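Probable enoyl-CoA hydratase/isomerase (Pseudomonas aeruginosa, PDB 7BOR) binds coenzyme A in a crotonase fold and probably acts as a delta(3)-delta(2)-enoyl-CoA isomerase. Local coordinates at residues V130-T135 against E240-F245; S75-P80 against E225-S230. All blocks are in the same frame, centred on the assembly; numbering follows the deposited sequence.

Interaction 1: V130-T135 against E240-F245; sequences VNLGLT and EALSAF. With COA (coenzyme A), chain C.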
loop_
_atom_site.group_PDB
_atom_site.type_symbol
_atom_site.label_atom_id
_atom_site.label_comp_id
_atom_site.label_asym_id
_atom_site.label_seq_id
_atom_site.Cartn_x
_atom_site.Cartn_y
_atom_site.Cartn_z
ATOM N N VAL A 130 2.955 -0.183 16.136
ATOM C CA VAL A 130 3.125 -0.037 17.573
ATOM C C VAL A 130 3.209 -1.390 18.279
ATOM O O VAL A 130 3.978 -1.567 19.238
ATOM C CB VAL A 130 1.969 0.836 18.097
ATOM C CG1 VAL A 130 0.561 0.028 18.025
ATOM C CG2 VAL A 130 2.266 1.326 19.449
ATOM N N ASN A 131 2.415 -2.367 17.839
ATOM C CA ASN A 131 2.531 -3.692 18.419
ATOM C C ASN A 131 3.933 -4.282 18.245
ATOM O O ASN A 131 4.305 -5.181 19.005
ATOM C CB ASN A 131 1.508 -4.628 17.790
ATOM C CG ASN A 131 0.132 -3.989 17.688
ATOM O OD1 ASN A 131 -0.160 -3.164 16.783
ATOM N ND2 ASN A 131 -0.697 -4.311 18.652
ATOM N N LEU A 132 4.693 -3.820 17.255
ATOM C CA LEU A 132 6.002 -4.373 16.925
ATOM C C LEU A 132 7.134 -3.447 17.349
ATOM O O LEU A 132 8.254 -3.556 16.835
ATOM C CB LEU A 132 6.075 -4.653 15.428
ATOM C CG LEU A 132 5.142 -5.722 14.870
ATOM C CD1 LEU A 132 5.182 -5.808 13.337
ATOM C CD2 LEU A 132 5.441 -7.088 15.516
ATOM N N GLY A 133 6.854 -2.524 18.266
ATOM C CA GLY A 133 7.824 -1.529 18.669
ATOM C C GLY A 133 8.201 -0.555 17.586
ATOM O O GLY A 133 9.233 0.115 17.691
ATOM N N LEU A 134 7.355 -0.411 16.576
ATOM C CA LEU A 134 7.595 0.469 15.460
ATOM C C LEU A 134 6.594 1.623 15.479
ATOM O O LEU A 134 5.767 1.739 16.376
ATOM C CB LEU A 134 7.552 -0.343 14.163
ATOM C CG LEU A 134 8.633 -1.443 14.092
ATOM C CD1 LEU A 134 8.381 -2.416 12.933
ATOM C CD2 LEU A 134 10.019 -0.827 13.967
ATOM N N THR A 135 6.657 2.457 14.455
ATOM C CA THR A 135 5.899 3.701 14.413
ATOM C C THR A 135 5.283 3.844 13.015
ATOM O O THR A 135 5.586 3.053 12.109
ATOM C CB THR A 135 6.808 4.893 14.749
ATOM O OG1 THR A 135 8.045 4.742 14.046
ATOM C CG2 THR A 135 7.068 4.987 16.231
ATOM N N GLU A 240 12.938 -7.166 19.640
ATOM C CA GLU A 240 12.281 -8.164 20.489
ATOM C C GLU A 240 10.880 -8.497 19.970
ATOM O O GLU A 240 10.539 -9.675 19.805
ATOM C CB GLU A 240 12.202 -7.687 21.949
ATOM C CG GLU A 240 11.498 -8.690 22.906
ATOM C CD GLU A 240 10.924 -8.045 24.182
ATOM O OE1 GLU A 240 10.949 -6.792 24.275
ATOM O OE2 GLU A 240 10.443 -8.793 25.087
ATOM N N ALA A 241 10.044 -7.478 19.739
ATOM C CA ALA A 241 8.684 -7.718 19.235
ATOM C C ALA A 241 8.691 -8.414 17.877
ATOM O O ALA A 241 7.803 -9.223 17.584
ATOM C CB ALA A 241 7.911 -6.393 19.142
ATOM N N LEU A 242 9.663 -8.097 17.028
ATOM C CA LEU A 242 9.705 -8.636 15.675
ATOM C C LEU A 242 10.059 -10.120 15.674
ATOM O O LEU A 242 9.417 -10.926 14.982
ATOM C CB LEU A 242 10.722 -7.843 14.839
ATOM C CG LEU A 242 10.274 -6.538 14.199
ATOM C CD1 LEU A 242 11.434 -5.868 13.399
ATOM C CD2 LEU A 242 9.051 -6.819 13.334
ATOM N N SER A 243 11.116 -10.490 16.403
ATOM C CA SER A 243 11.513 -11.886 16.460
ATOM C C SER A 243 10.548 -12.674 17.311
ATOM O O SER A 243 10.528 -13.902 17.218
ATOM C CB SER A 243 12.947 -12.032 16.988
ATOM O OG SER A 243 13.105 -11.369 18.218
ATOM N N ALA A 244 9.742 -11.983 18.118
ATOM C CA ALA A 244 8.667 -12.630 18.862
ATOM C C ALA A 244 7.550 -13.091 17.932
ATOM O O ALA A 244 6.961 -14.162 18.153
ATOM C CB ALA A 244 8.103 -11.674 19.920
ATOM N N PHE A 245 7.247 -12.297 16.883
ATOM C CA PHE A 245 6.238 -12.702 15.897
ATOM C C PHE A 245 6.662 -13.962 15.134
ATOM O O PHE A 245 5.914 -14.944 15.078
ATOM C CB PHE A 245 5.925 -11.565 14.911
ATOM C CG PHE A 245 4.885 -11.959 13.897
ATOM C CD1 PHE A 245 5.244 -12.649 12.737
ATOM C CD2 PHE A 245 3.548 -11.711 14.135
ATOM C CE1 PHE A 245 4.279 -13.080 11.838
ATOM C CE2 PHE A 245 2.582 -12.122 13.233
ATOM C CZ PHE A 245 2.946 -12.827 12.098
HETATM N N1A COA C . 6.994 -11.617 7.263
HETATM C C2A COA C . 7.615 -12.830 7.224
HETATM N N3A COA C . 6.901 -13.995 7.204
HETATM C C4A COA C . 5.562 -13.888 7.205
HETATM C C5A COA C . 4.926 -12.699 7.238
HETATM C C6A COA C . 5.667 -11.536 7.272
HETATM N N6A COA C . 5.151 -10.160 7.296
HETATM N N7A COA C . 3.580 -12.910 7.240
HETATM C C8A COA C . 3.358 -14.243 7.214
HETATM N N9A COA C . 4.573 -14.781 7.209
HETATM C C1B COA C . 4.683 -16.252 7.126
HETATM C C2B COA C . 4.556 -17.013 8.545
HETATM O O2B COA C . 5.821 -16.803 9.292
HETATM C C3B COA C . 4.337 -18.226 8.123
HETATM O O3B COA C . 5.595 -18.847 7.627
HETATM P P3B COA C . 5.794 -20.456 7.537
HETATM O O7A COA C . 4.541 -21.140 7.028
HETATM O O8A COA C . 6.139 -20.933 8.921
HETATM O O9A COA C . 6.901 -20.708 6.556
HETATM C C4B COA C . 3.427 -18.123 6.873
HETATM O O4B COA C . 3.794 -16.741 6.291
HETATM C C5B COA C . 2.041 -18.177 7.145
HETATM O O5B COA C . 1.772 -17.045 7.909
HETATM P P1A COA C . 0.780 -17.188 9.200
HETATM O O1A COA C . 0.952 -16.038 10.171
HETATM O O2A COA C . 0.949 -18.488 9.955
HETATM O O3A COA C . -0.728 -17.200 8.536
HETATM P P2A COA C . -1.957 -16.575 9.442
HETATM O O4A COA C . -3.254 -16.869 8.695
HETATM O O5A COA C . -1.822 -17.229 10.784
HETATM O O6A COA C . -1.742 -14.948 9.705
HETATM C CBP COA C . -1.430 -12.635 9.158
HETATM C CCP COA C . -1.953 -14.019 8.628
HETATM C CDP COA C . -1.188 -11.672 7.941
HETATM C CEP COA C . -2.463 -12.000 10.122
HETATM C CAP COA C . -0.126 -13.011 9.932
HETATM O OAP COA C . 0.684 -13.729 9.052
HETATM C C9P COA C . 0.672 -11.792 10.393
HETATM O O9P COA C . 0.331 -11.117 11.320
HETATM N N8P COA C . 1.911 -11.524 9.632
HETATM C C7P COA C . 2.778 -10.387 9.945
HETATM C C6P COA C . 2.012 -9.038 9.794
HETATM C C5P COA C . 3.057 -7.925 10.127
HETATM O O5P COA C . 3.406 -7.694 11.232
HETATM N N4P COA C . 3.593 -7.162 9.014
HETATM C C3P COA C . 4.598 -6.159 9.263
HETATM C C2P COA C . 3.967 -4.891 9.776
HETATM S S1P COA C . 5.373 -3.775 9.987
#

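Interaction 2: S75-P80 against E225-S230; sequences SLRDSP and EGDIFS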
loop_
_atom_site.group_PDB
_atom_site.type_symbol
_atom_site.label_atom_id
_atom_site.label_comp_id
_atom_site.label_asym_id
_atom_site.label_seq_id
_atom_site.Cartn_x
_atom_site.Cartn_y
_atom_site.Cartn_z
ATOM N N SER A 75 17.394 1.534 5.864
ATOM C CA SER A 75 17.095 2.963 5.849
ATOM C C SER A 75 15.947 3.198 4.877
ATOM O O SER A 75 16.089 2.917 3.682
ATOM C CB SER A 75 18.310 3.778 5.409
ATOM O OG SER A 75 17.924 5.069 4.927
ATOM N N LEU A 76 14.809 3.693 5.376
ATOM C CA LEU A 76 13.635 3.748 4.520
ATOM C C LEU A 76 13.905 4.575 3.271
ATOM O O LEU A 76 13.591 4.131 2.167
ATOM C CB LEU A 76 12.428 4.280 5.292
ATOM C CG LEU A 76 11.445 3.158 5.626
ATOM C CD1 LEU A 76 12.177 2.075 6.433
ATOM C CD2 LEU A 76 10.232 3.663 6.386
ATOM N N ARG A 77 14.535 5.749 3.406
ATOM C CA ARG A 77 14.819 6.564 2.225
ATOM C C ARG A 77 15.469 5.727 1.119
ATOM O O ARG A 77 14.899 5.518 0.039
ATOM C CB ARG A 77 15.748 7.736 2.568
ATOM C CG ARG A 77 15.448 8.547 3.807
ATOM C CD ARG A 77 16.626 9.491 4.092
ATOM N NE ARG A 77 16.347 10.390 5.213
ATOM C CZ ARG A 77 15.834 11.609 5.078
ATOM N NH1 ARG A 77 15.557 12.070 3.858
ATOM N NH2 ARG A 77 15.599 12.358 6.153
ATOM N N ASP A 78 16.674 5.241 1.380
ATOM C CA ASP A 78 17.525 4.634 0.363
ATOM C C ASP A 78 17.486 3.128 0.598
ATOM O O ASP A 78 18.294 2.573 1.335
ATOM C CB ASP A 78 18.925 5.256 0.435
ATOM C CG ASP A 78 18.883 6.781 0.193
ATOM O OD1 ASP A 78 18.590 7.171 -0.970
ATOM O OD2 ASP A 78 19.076 7.570 1.163
ATOM N N SER A 79 16.504 2.485 -0.027
ATOM C CA SER A 79 16.202 1.069 0.118
ATOM C C SER A 79 15.159 0.705 -0.933
ATOM O O SER A 79 14.503 1.592 -1.494
ATOM C CB SER A 79 15.650 0.743 1.521
ATOM O OG SER A 79 14.539 1.582 1.875
ATOM N N PRO A 80 14.982 -0.587 -1.198
ATOM C CA PRO A 80 13.880 -1.006 -2.076
ATOM C C PRO A 80 12.506 -0.575 -1.569
ATOM O O PRO A 80 11.704 -0.063 -2.361
ATOM C CB PRO A 80 14.026 -2.538 -2.115
ATOM C CG PRO A 80 15.519 -2.784 -1.757
ATOM C CD PRO A 80 15.830 -1.710 -0.768
ATOM N N GLU A 225 9.070 10.255 9.386
ATOM C CA GLU A 225 8.648 8.920 9.798
ATOM C C GLU A 225 9.743 7.893 9.537
ATOM O O GLU A 225 9.982 7.004 10.353
ATOM C CB GLU A 225 7.387 8.441 9.033
ATOM C CG GLU A 225 6.112 9.203 9.244
ATOM C CD GLU A 225 5.023 8.690 8.309
ATOM O OE1 GLU A 225 5.405 8.035 7.298
ATOM O OE2 GLU A 225 3.829 8.938 8.615
ATOM N N GLY A 226 10.397 8.000 8.382
ATOM C CA GLY A 226 11.337 6.980 7.964
ATOM C C GLY A 226 12.582 6.971 8.818
ATOM O O GLY A 226 13.157 5.908 9.057
ATOM N N ASP A 227 12.997 8.141 9.296
ATOM C CA ASP A 227 14.145 8.231 10.198
ATOM C C ASP A 227 13.804 7.611 11.549
ATOM O O ASP A 227 14.548 6.760 12.052
ATOM C CB ASP A 227 14.594 9.699 10.356
ATOM C CG ASP A 227 15.386 10.233 9.123
ATOM O OD1 ASP A 227 16.227 9.509 8.510
ATOM O OD2 ASP A 227 15.163 11.415 8.767
ATOM N N ILE A 228 12.650 7.989 12.131
ATOM C CA ILE A 228 12.173 7.323 13.345
ATOM C C ILE A 228 12.086 5.812 13.137
ATOM O O ILE A 228 12.544 5.034 13.977
ATOM C CB ILE A 228 10.818 7.897 13.797
ATOM C CG1 ILE A 228 10.875 9.439 13.912
ATOM C CG2 ILE A 228 10.393 7.254 15.130
ATOM C CD1 ILE A 228 11.743 9.981 15.052
ATOM N N PHE A 229 11.487 5.377 12.019
ATOM C CA PHE A 229 11.225 3.956 11.780
ATOM C C PHE A 229 12.525 3.176 11.651
ATOM O O PHE A 229 12.679 2.068 12.195
ATOM C CB PHE A 229 10.423 3.808 10.480
ATOM C CG PHE A 229 9.740 2.476 10.295
ATOM C CD1 PHE A 229 8.416 2.286 10.716
ATOM C CD2 PHE A 229 10.361 1.448 9.604
ATOM C CE1 PHE A 229 7.783 1.084 10.488
ATOM C CE2 PHE A 229 9.718 0.244 9.377
ATOM C CZ PHE A 229 8.448 0.061 9.829
ATOM N N SER A 230 13.434 3.706 10.839
ATOM C CA SER A 230 14.743 3.101 10.681
ATOM C C SER A 230 15.454 2.991 12.027
ATOM O O SER A 230 16.009 1.947 12.371
ATOM C CB SER A 230 15.547 3.941 9.683
ATOM O OG SER A 230 16.834 3.377 9.526
#

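Interaction 1: V130-T135 against E240-F245
The A241 methyl sits against the backbone of L132, its CB 3.5 Å from L132 C and almost as near to L132 CA, and so packs the C-terminal helix 236-245 of this crotonase fold onto the loop that follows strand 124-126. With the two CA atoms of this pair only 4.9 Å apart, the small side chain lets helix and loop come close; the L132 CD2 branch passes alongside the A241 backbone, 3.8 Å from A241 O. The loop turns sharply here: G133 has positive phi (66°), and its N is hydrogen-bonded to V130 O. Deeper in, L242 CD2 meets L132 CD1 at 4.0 Å and L134 CD1 at 4.5 Å, a small apolar cluster whose L242 side also touches I66, F69 and L70 of helix 66-71. The contact across the two segments is thus apolar, while R232 of helix 200-233 donates a hydrogen bond to G133 O from outside. Both segments also line the coenzyme A pocket. L132 CD1 lies 3.3 Å from O5P, the oxygen of the coenzyme A amide nearer the thiol. One turn after A241, the F245 side chain leaves the helix with chi1 at -180°, which extends its ring toward the ligand; the ring approaches the pantetheine amide obliquely, with F245 CE1 3.6 Å from N8P of coenzyme A.

Interaction 2: S75-P80 against E225-S230
This contact is part salt bridge and part apolar packing, and it lays the loop between helices 66-71 and 80-90 against the long helix 200-233. R77 and D227 make the ionic half. R77 NH2 donates to D227 OD2 over 2.8 Å, reaching the syn side of the carboxylate, while R77 NE adds a weak bond to D227 OD1 at 3.4 Å. The guanidinium and carboxylate planes are turned 41° apart, so the two-point grip is skewed; both residues are exposed. Inside it, L76 points toward the helix at G226, which has no side chain and lets L76 lie close: L76 CB comes 4.0 Å from G226 CA and L76 CD2 3.8 Å. L76 CD1 meets the F229 ring obliquely, 3.7 Å from F229 CD2. In this crotonase fold the F229 side chain continues inward, touching L134 and E137, and ends about 5 Å from the bound coenzyme A at the nearest atoms. S230 OG rests 3.7 Å from S75 CA. At the far end of the loop S79 takes the N-cap position of helix 80-90, its OG 2.7 Å from both S75 O and L76 O and hydrogen-bonded to G82 N.

How the interactions relate
From the N terminus the chain first reaches 75-80, then 130-135, then 225-230 and finally 240-245, so the two contacts cross rather than nest. Interaction 2 closes a loop of 144 intervening residues, joining the approach to helix 80-90 with helix 200-233; interaction 1 closes one of 104 residues, bringing the terminal helix 236-245 back to the loop after strand 124-126. Helices 200-233 and 236-245 follow each other in the chain, and each carries one of the later segments. The centres of interactions 1 and 2 are about 16 Å apart, yet the contacts meet: T135 O lies 3.2 Å from F229 CD1, and L134 CB packs 3.9 Å from F229 CE1.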